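Local coordinates for protein extracellular ligand-binding receptor (Rhodopseudomonas palustris, PDB 4F06) that binds p-hydroxybenzoic acid in the cleft between its two lobes and probably delivers such lignin-derived aromatic acids to an ABC transporter, at residues Phe81-Met86 and Ser147-Gly152; Met176-Thr181 and Phe201-Pro206; Gly210-Tyr215 and Pro240-Ala245. All coordinates share one frame; numbering follows the deposited sequence.

In the fold
Contact 1 spans the ligand cleft, whereas contacts 2 and 3 lie within the lobe built on the sheet of strands 141-147, 169-176, 197-201 and 226-230. Contacts 1 and 2, with centres about 11 Å apart, both reach p-hydroxybenzoic acid: 81-86 and 147-152 take its carboxylate, and 201-206 takes the phenol end. They are joined directly through backbone pairs, Asp148 N to Met176 O at 2.8 Å and Ser147 N to Phe201 O at 3.0 Å, both probable hydrogen bonds. Contact 3 lies a layer farther out, its centre about 14 Å from that of contact 2; Phe211 of its helix packs on Leu202 and Met176, and the side chain of Val212 is about 12 Å from the ligand.

Contact 1. Residues Phe81-Met86 and Ser147-Gly152; sequences FTPNAM and SDYGPG. With PHB (p-hydroxybenzoic acid), chain B; SO4 (sulfate ion), chain E.
Phe81 and Pro83 pack on Tyr149, and Thr82 OG1 lies 3.7 Å from Pro151 CD, in a buried contact across the cleft where the N-terminal turns of helices 82-88 and 150-165 face each other. No hydrogen bond runs directly between the segments. Instead, the carboxylate of p-hydroxybenzoic acid bridges Thr82 and Tyr149: ligand O2' accepts from Thr82 N at 2.8 Å with a nearly straight N-H...O angle of 167°, and from Tyr149 OH at 2.7 Å. The other oxygen, O1', takes the hydroxyl of Thr82 OG1 at 2.6 Å. That hydroxyl lies beside the backbone N and anti to the carbonyl carbon (chi1 -77°), which lets one residue donate to both carboxylate oxygens; Thr106 also bonds to it. Such a ligand held between two sheet-based lobes is the arrangement of the leucine-binding protein family, and the N-terminus of helix 82-88, where Thr82 N donates, would be expected to favour a bound anion.

Side-chain packing surrounds these bonds. Tyr149 crosses Phe81 at about a right angle and brings OH to the edge of the Phe81 ring, in its plane, 3.8 Å from CD1. Pro83 CD sits at the edge of the Tyr149 ring, 3.8 Å from CD2, while Pro151 CD covers one face of that ring over its centre. The Pro151 ring also touches the carboxylate, its CG 3.6 Å from ligand O1'. A sulfate, probably from the crystallisation liquor, lies between Pro83 and Gly150; Gly150 N donates weakly to its O4 at 3.0 Å.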
# COMPACT_ATOMS: atom_id res chain seq x y z
N PHE A 81 -7.63 -4.93 -1.76
CA PHE A 81 -8.55 -3.91 -2.24
C PHE A 81 -9.42 -3.32 -1.13
O PHE A 81 -10.01 -4.06 -0.32
CB PHE A 81 -9.45 -4.49 -3.34
CG PHE A 81 -8.71 -4.83 -4.63
CD1 PHE A 81 -8.25 -3.80 -5.43
CD2 PHE A 81 -8.52 -6.15 -5.03
CE1 PHE A 81 -7.59 -4.06 -6.62
CE2 PHE A 81 -7.87 -6.42 -6.23
CZ PHE A 81 -7.41 -5.37 -7.04
N THR A 82 -9.58 -2.02 -1.22
CA THR A 82 -10.48 -1.33 -0.27
C THR A 82 -11.87 -1.96 -0.12
O THR A 82 -12.29 -2.19 0.99
CB THR A 82 -10.57 0.17 -0.64
OG1 THR A 82 -9.39 0.84 -0.21
CG2 THR A 82 -11.77 0.86 0.02
N PRO A 83 -12.61 -2.21 -1.22
CA PRO A 83 -13.97 -2.76 -1.06
C PRO A 83 -13.98 -4.10 -0.35
O PRO A 83 -14.96 -4.45 0.29
CB PRO A 83 -14.52 -2.84 -2.51
CG PRO A 83 -13.29 -2.70 -3.39
CD PRO A 83 -12.38 -1.79 -2.62
N ASN A 84 -12.93 -4.87 -0.49
CA ASN A 84 -12.84 -6.15 0.21
C ASN A 84 -12.60 -5.97 1.69
O ASN A 84 -13.27 -6.60 2.52
CB ASN A 84 -11.78 -7.03 -0.46
CG ASN A 84 -12.16 -7.39 -1.88
OD1 ASN A 84 -13.37 -7.42 -2.26
ND2 ASN A 84 -11.15 -7.75 -2.70
N ALA A 85 -11.70 -5.04 2.05
CA ALA A 85 -11.51 -4.72 3.46
C ALA A 85 -12.80 -4.15 4.08
O ALA A 85 -13.15 -4.49 5.23
CB ALA A 85 -10.41 -3.70 3.64
N MSE A 86 -13.53 -3.32 3.33
CA MSE A 86 -14.79 -2.80 3.85
C MSE A 86 -15.82 -3.86 4.13
O MSE A 86 -16.62 -3.71 5.06
CB MSE A 86 -15.36 -1.76 2.88
CG MSE A 86 -14.53 -0.49 2.67
SE MSE A 86 -14.51 0.61 4.22
CE MSE A 86 -13.79 2.22 3.34
N SER A 147 -8.25 6.02 -10.54
CA SER A 147 -9.26 4.96 -10.66
C SER A 147 -10.49 5.35 -9.84
O SER A 147 -10.39 5.85 -8.71
CB SER A 147 -8.69 3.62 -10.21
OG SER A 147 -7.62 3.27 -11.06
N ASP A 148 -11.67 5.02 -10.38
CA ASP A 148 -12.94 5.48 -9.81
C ASP A 148 -13.44 4.52 -8.73
O ASP A 148 -14.42 3.78 -8.92
CB ASP A 148 -13.96 5.58 -10.94
CG ASP A 148 -15.25 6.19 -10.47
OD1 ASP A 148 -15.28 6.87 -9.42
OD2 ASP A 148 -16.24 6.00 -11.20
N TYR A 149 -12.79 4.53 -7.58
CA TYR A 149 -13.29 3.83 -6.39
C TYR A 149 -12.57 4.43 -5.18
O TYR A 149 -11.78 5.35 -5.32
CB TYR A 149 -13.15 2.28 -6.48
CG TYR A 149 -11.74 1.70 -6.28
CD1 TYR A 149 -10.62 2.16 -7.01
CD2 TYR A 149 -11.56 0.66 -5.40
CE1 TYR A 149 -9.36 1.58 -6.79
CE2 TYR A 149 -10.30 0.09 -5.18
CZ TYR A 149 -9.21 0.57 -5.88
OH TYR A 149 -7.96 0.02 -5.68
N GLY A 150 -12.83 3.89 -3.99
CA GLY A 150 -12.45 4.50 -2.71
C GLY A 150 -11.09 5.19 -2.67
O GLY A 150 -11.01 6.38 -2.39
N PRO A 151 -9.99 4.46 -2.93
CA PRO A 151 -8.68 5.07 -2.71
C PRO A 151 -8.37 6.11 -3.80
O PRO A 151 -7.64 7.07 -3.53
CB PRO A 151 -7.72 3.86 -2.75
CG PRO A 151 -8.46 2.84 -3.57
CD PRO A 151 -9.91 3.01 -3.20
N GLY A 152 -8.92 5.94 -5.01
CA GLY A 152 -8.74 6.98 -6.04
C GLY A 152 -9.42 8.28 -5.68
O GLY A 152 -8.88 9.37 -5.89
C1' PHB B . -6.93 -0.23 -2.47
O1' PHB B . -7.07 0.36 -1.39
O2' PHB B . -7.90 -0.80 -3.08
C1 PHB B . -5.57 -0.22 -3.09
C2 PHB B . -4.66 0.80 -2.79
C3 PHB B . -3.43 0.84 -3.40
C4 PHB B . -3.08 -0.10 -4.34
C5 PHB B . -3.97 -1.11 -4.66
C6 PHB B . -5.22 -1.18 -4.06
O4 PHB B . -1.91 -0.08 -5.00
S SO4 E . -15.36 1.16 -3.21
O1 SO4 E . -14.81 0.08 -4.11
O2 SO4 E . -16.71 0.69 -2.80
O3 SO4 E . -14.21 1.33 -2.33
O4 SO4 E . -15.48 2.43 -3.92

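Contact 2. Residues Met176-Thr181 and Phe201-Pro206; sequences MPLSTT and FLPAGP. With PHB (p-hydroxybenzoic acid), chain B.
Met176, present as selenomethionine, meets Leu202 at the C-terminal ends of strands 169-176 and 197-201, which flank strand 141-147, so that side chains bridge the gap. From CB, which points toward 201-206, the chain extends through CG to SE and then bends at chi3 (-69°), turning CE onto the isobutyl group of Leu202. SE packs on Phe211 of helix 206-217. The terminal CE does the touching across the two segments, 3.6 Å from Leu202 CD2 and 3.7 Å from Leu202 CG, with the two side chains crossing at about a right angle.

A second apolar pair lies nearer the cleft: the CD2 branch of Leu178 reaches the Pro203 ring, 3.9 Å from CG. Leu178 stands in a type I beta turn from Pro177 to Thr180, whose Pro177 O is gripped twice, by Thr180 N at 2.9 Å and by Thr180 OG1 at 2.7 Å; the hydroxyl is tilted 17° from the carbonyl plane.

The far side of 201-206 forms the pocket wall, in the usual place for a binding site in an alpha/beta lobe, beyond the C-terminal ends of parallel strands. The Phe201 ring presents its edge to p-hydroxybenzoic acid, CE1 lying 3.6 Å from ligand C3, and Pro203 CB packs 3.5 Å from ligand C5. Ala204 N then donates to the phenol oxygen O4 at 3.1 Å along an almost straight line, 176°. With no hydrogen bond between the two segments, side-chain packing is what joins them directly, and the polar recognition made by 201-206 comes from a backbone N-H directed at the ligand.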
# COMPACT_ATOMS: atom_id res chain seq x y z
N MSE A 176 -11.43 7.22 -13.62
CA MSE A 176 -11.36 6.19 -14.67
C MSE A 176 -11.94 4.88 -14.15
O MSE A 176 -11.50 4.40 -13.12
CB MSE A 176 -9.90 5.94 -15.05
CG MSE A 176 -9.16 7.19 -15.59
SE MSE A 176 -7.28 6.87 -15.90
CE MSE A 176 -6.71 6.68 -14.06
N PRO A 177 -12.92 4.30 -14.83
CA PRO A 177 -13.42 3.01 -14.34
C PRO A 177 -12.28 2.01 -14.11
O PRO A 177 -11.30 1.97 -14.87
CB PRO A 177 -14.27 2.52 -15.50
CG PRO A 177 -14.80 3.80 -16.11
CD PRO A 177 -13.64 4.77 -16.03
N LEU A 178 -12.42 1.17 -13.08
CA LEU A 178 -11.43 0.12 -12.79
C LEU A 178 -11.15 -0.80 -13.96
O LEU A 178 -10.01 -1.28 -14.12
CB LEU A 178 -11.84 -0.71 -11.57
CG LEU A 178 -11.44 -0.13 -10.23
CD1 LEU A 178 -12.16 -0.88 -9.11
CD2 LEU A 178 -9.93 -0.10 -10.06
N SER A 179 -12.16 -1.00 -14.81
CA SER A 179 -12.05 -1.92 -15.94
C SER A 179 -11.28 -1.28 -17.09
O SER A 179 -11.02 -1.96 -18.08
CB SER A 179 -13.44 -2.32 -16.41
OG SER A 179 -14.21 -1.20 -16.76
N THR A 180 -10.91 0.00 -17.01
CA THR A 180 -10.24 0.66 -18.14
C THR A 180 -8.95 -0.05 -18.55
O THR A 180 -8.08 -0.30 -17.70
CB THR A 180 -9.88 2.12 -17.81
OG1 THR A 180 -11.06 2.83 -17.42
CG2 THR A 180 -9.23 2.82 -19.03
N THR A 181 -8.85 -0.41 -19.84
CA THR A 181 -7.62 -0.94 -20.39
C THR A 181 -7.07 -0.08 -21.53
O THR A 181 -5.85 -0.14 -21.81
CB THR A 181 -7.81 -2.36 -20.94
OG1 THR A 181 -8.89 -2.36 -21.86
CG2 THR A 181 -8.14 -3.39 -19.80
N PHE A 201 -3.27 8.01 -9.60
CA PHE A 201 -3.28 6.77 -8.86
C PHE A 201 -4.17 5.76 -9.60
O PHE A 201 -5.29 6.12 -10.02
CB PHE A 201 -3.92 6.94 -7.46
CG PHE A 201 -4.35 5.61 -6.86
CD1 PHE A 201 -3.43 4.71 -6.30
CD2 PHE A 201 -5.71 5.23 -6.92
CE1 PHE A 201 -3.81 3.47 -5.83
CE2 PHE A 201 -6.10 3.99 -6.44
CZ PHE A 201 -5.17 3.10 -5.90
N LEU A 202 -3.66 4.53 -9.74
CA LEU A 202 -4.48 3.36 -10.06
C LEU A 202 -3.91 2.26 -9.16
O LEU A 202 -2.75 2.32 -8.76
CB LEU A 202 -4.35 2.95 -11.54
CG LEU A 202 -4.48 4.05 -12.60
CD1 LEU A 202 -3.14 4.72 -12.89
CD2 LEU A 202 -5.03 3.45 -13.87
N PRO A 203 -4.67 1.20 -8.85
CA PRO A 203 -4.13 0.12 -8.01
C PRO A 203 -2.98 -0.56 -8.75
O PRO A 203 -3.04 -0.81 -9.98
CB PRO A 203 -5.32 -0.84 -7.84
CG PRO A 203 -6.22 -0.52 -9.02
CD PRO A 203 -6.07 0.98 -9.25
N ALA A 204 -1.91 -0.85 -8.01
CA ALA A 204 -0.73 -1.48 -8.64
C ALA A 204 -1.12 -2.80 -9.27
O ALA A 204 -1.84 -3.62 -8.70
CB ALA A 204 0.32 -1.67 -7.59
N GLY A 205 -0.67 -3.00 -10.51
CA GLY A 205 -1.04 -4.16 -11.32
C GLY A 205 -1.23 -3.74 -12.75
O GLY A 205 -0.70 -2.70 -13.18
N PRO A 206 -2.03 -4.51 -13.50
CA PRO A 206 -2.22 -4.17 -14.93
C PRO A 206 -2.67 -2.72 -15.19
O PRO A 206 -2.19 -2.10 -16.16
CB PRO A 206 -3.27 -5.17 -15.39
CG PRO A 206 -2.94 -6.39 -14.55
CD PRO A 206 -2.62 -5.83 -13.17
C1' PHB B . -6.93 -0.23 -2.47
O1' PHB B . -7.07 0.36 -1.39
O2' PHB B . -7.90 -0.80 -3.08
C1 PHB B . -5.57 -0.22 -3.09
C2 PHB B . -4.66 0.80 -2.79
C3 PHB B . -3.43 0.84 -3.40
C4 PHB B . -3.08 -0.10 -4.34
C5 PHB B . -3.97 -1.11 -4.66
C6 PHB B . -5.22 -1.18 -4.06
O4 PHB B . -1.91 -0.08 -5.00

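Contact 3. Residues Gly210-Tyr215 and Pro240-Ala245; sequences GFVKAY and PNIGEA
Val212 turns CG1 anti to its own N (chi1 171°) while Ile242 sets CG1 anti to its carbonyl carbon, and these rotations bring the two branched side chains together at about a right angle. The pair joins helix 206-217 to the short helix 239-242, which follow the adjacent parallel strands 197-201 and 226-230 in the alpha/beta lobe of this periplasmic binding protein. Val212 CG1 alone makes the apolar contact, fitting against three carbons of Ile242: CD1 at 3.8 Å, CG2 at 3.9 Å and CG1 at 4.0 Å. Leu209 and Ile216 of the longer helix add to the packing round Ile242.

The polar half of the contact is made by Lys213. Its chain runs extended to CE and then bends at chi4 (-76°), bringing NZ to the last turn of helix 239-242, just before Gly243 leaves helical geometry with positive phi. NZ donates to Asn241 O at 3.0 Å, 19° out of the carbonyl plane, while the Asn241 amide bonds back to Asp238. A water extends the same grip to the next carbonyl, accepting from Lys213 NZ at 2.9 Å and donating to Ile242 O at 2.8 Å.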
# COMPACT_ATOMS: atom_id res chain seq x y z
N GLY A 210 -0.60 -0.25 -17.80
CA GLY A 210 -1.28 0.32 -18.98
C GLY A 210 -1.26 1.81 -19.02
O GLY A 210 -1.01 2.40 -20.06
N PHE A 211 -1.50 2.44 -17.87
CA PHE A 211 -1.54 3.90 -17.84
C PHE A 211 -0.15 4.46 -18.18
O PHE A 211 -0.04 5.35 -19.00
CB PHE A 211 -2.01 4.38 -16.44
CG PHE A 211 -2.16 5.88 -16.35
CD1 PHE A 211 -1.06 6.70 -16.11
CD2 PHE A 211 -3.43 6.46 -16.50
CE1 PHE A 211 -1.26 8.09 -16.05
CE2 PHE A 211 -3.62 7.82 -16.39
CZ PHE A 211 -2.52 8.65 -16.17
N VAL A 212 0.90 3.93 -17.57
CA VAL A 212 2.24 4.49 -17.81
C VAL A 212 2.66 4.28 -19.27
O VAL A 212 3.23 5.17 -19.90
CB VAL A 212 3.26 3.93 -16.81
CG1 VAL A 212 4.69 4.33 -17.18
CG2 VAL A 212 2.91 4.44 -15.41
N LYS A 213 2.40 3.07 -19.79
CA LYS A 213 2.78 2.82 -21.17
C LYS A 213 2.03 3.75 -22.11
O LYS A 213 2.61 4.23 -23.08
CB LYS A 213 2.52 1.37 -21.51
CG LYS A 213 3.58 0.44 -20.97
CD LYS A 213 3.29 -1.00 -21.36
CE LYS A 213 4.46 -1.96 -21.08
NZ LYS A 213 5.57 -1.84 -22.08
N ALA A 214 0.75 4.05 -21.86
CA ALA A 214 0.01 4.98 -22.70
C ALA A 214 0.54 6.40 -22.59
O ALA A 214 0.55 7.13 -23.58
CB ALA A 214 -1.46 4.93 -22.35
N TYR A 215 0.92 6.81 -21.37
CA TYR A 215 1.49 8.16 -21.13
C TYR A 215 2.76 8.35 -22.00
O TYR A 215 2.96 9.40 -22.64
CB TYR A 215 1.75 8.29 -19.62
CG TYR A 215 2.72 9.33 -19.20
CD1 TYR A 215 2.40 10.68 -19.29
CD2 TYR A 215 3.94 8.97 -18.67
CE1 TYR A 215 3.29 11.68 -18.92
CE2 TYR A 215 4.86 9.95 -18.23
CZ TYR A 215 4.53 11.30 -18.36
OH TYR A 215 5.46 12.23 -17.96
N PRO A 240 11.00 -2.96 -15.02
CA PRO A 240 11.61 -3.49 -16.26
C PRO A 240 10.61 -3.62 -17.39
O PRO A 240 11.01 -3.68 -18.58
CB PRO A 240 12.08 -4.89 -15.86
CG PRO A 240 12.23 -4.87 -14.38
CD PRO A 240 11.19 -3.88 -13.88
N ASN A 241 9.31 -3.69 -17.06
CA ASN A 241 8.27 -3.76 -18.10
C ASN A 241 7.96 -2.45 -18.72
O ASN A 241 7.52 -2.41 -19.86
CB ASN A 241 7.01 -4.42 -17.51
CG ASN A 241 7.26 -5.85 -17.11
OD1 ASN A 241 8.04 -6.54 -17.79
ND2 ASN A 241 6.63 -6.32 -16.06
N ILE A 242 8.18 -1.37 -17.99
CA ILE A 242 8.13 -0.05 -18.58
C ILE A 242 9.44 0.18 -19.37
O ILE A 242 9.43 0.68 -20.51
CB ILE A 242 7.95 1.04 -17.51
CG1 ILE A 242 6.64 0.83 -16.78
CG2 ILE A 242 8.01 2.45 -18.11
CD1 ILE A 242 6.62 1.53 -15.43
N GLY A 243 10.55 -0.24 -18.76
CA GLY A 243 11.89 -0.10 -19.32
C GLY A 243 12.44 1.29 -19.14
O GLY A 243 11.91 2.12 -18.38
N GLU A 244 13.54 1.56 -19.82
CA GLU A 244 14.24 2.83 -19.66
C GLU A 244 13.41 4.05 -20.08
O GLU A 244 13.70 5.17 -19.68
CB GLU A 244 15.56 2.82 -20.43
CG GLU A 244 16.59 1.88 -19.84
CD GLU A 244 17.80 1.79 -20.72
OE1 GLU A 244 17.78 2.37 -21.83
OE2 GLU A 244 18.77 1.13 -20.29
N ALA A 245 12.34 3.83 -20.83
CA ALA A 245 11.41 4.93 -21.12
C ALA A 245 10.74 5.43 -19.82
O ALA A 245 10.19 6.53 -19.81
CB ALA A 245 10.37 4.47 -22.12
O HOH W 1 7.09 0.63 -22.02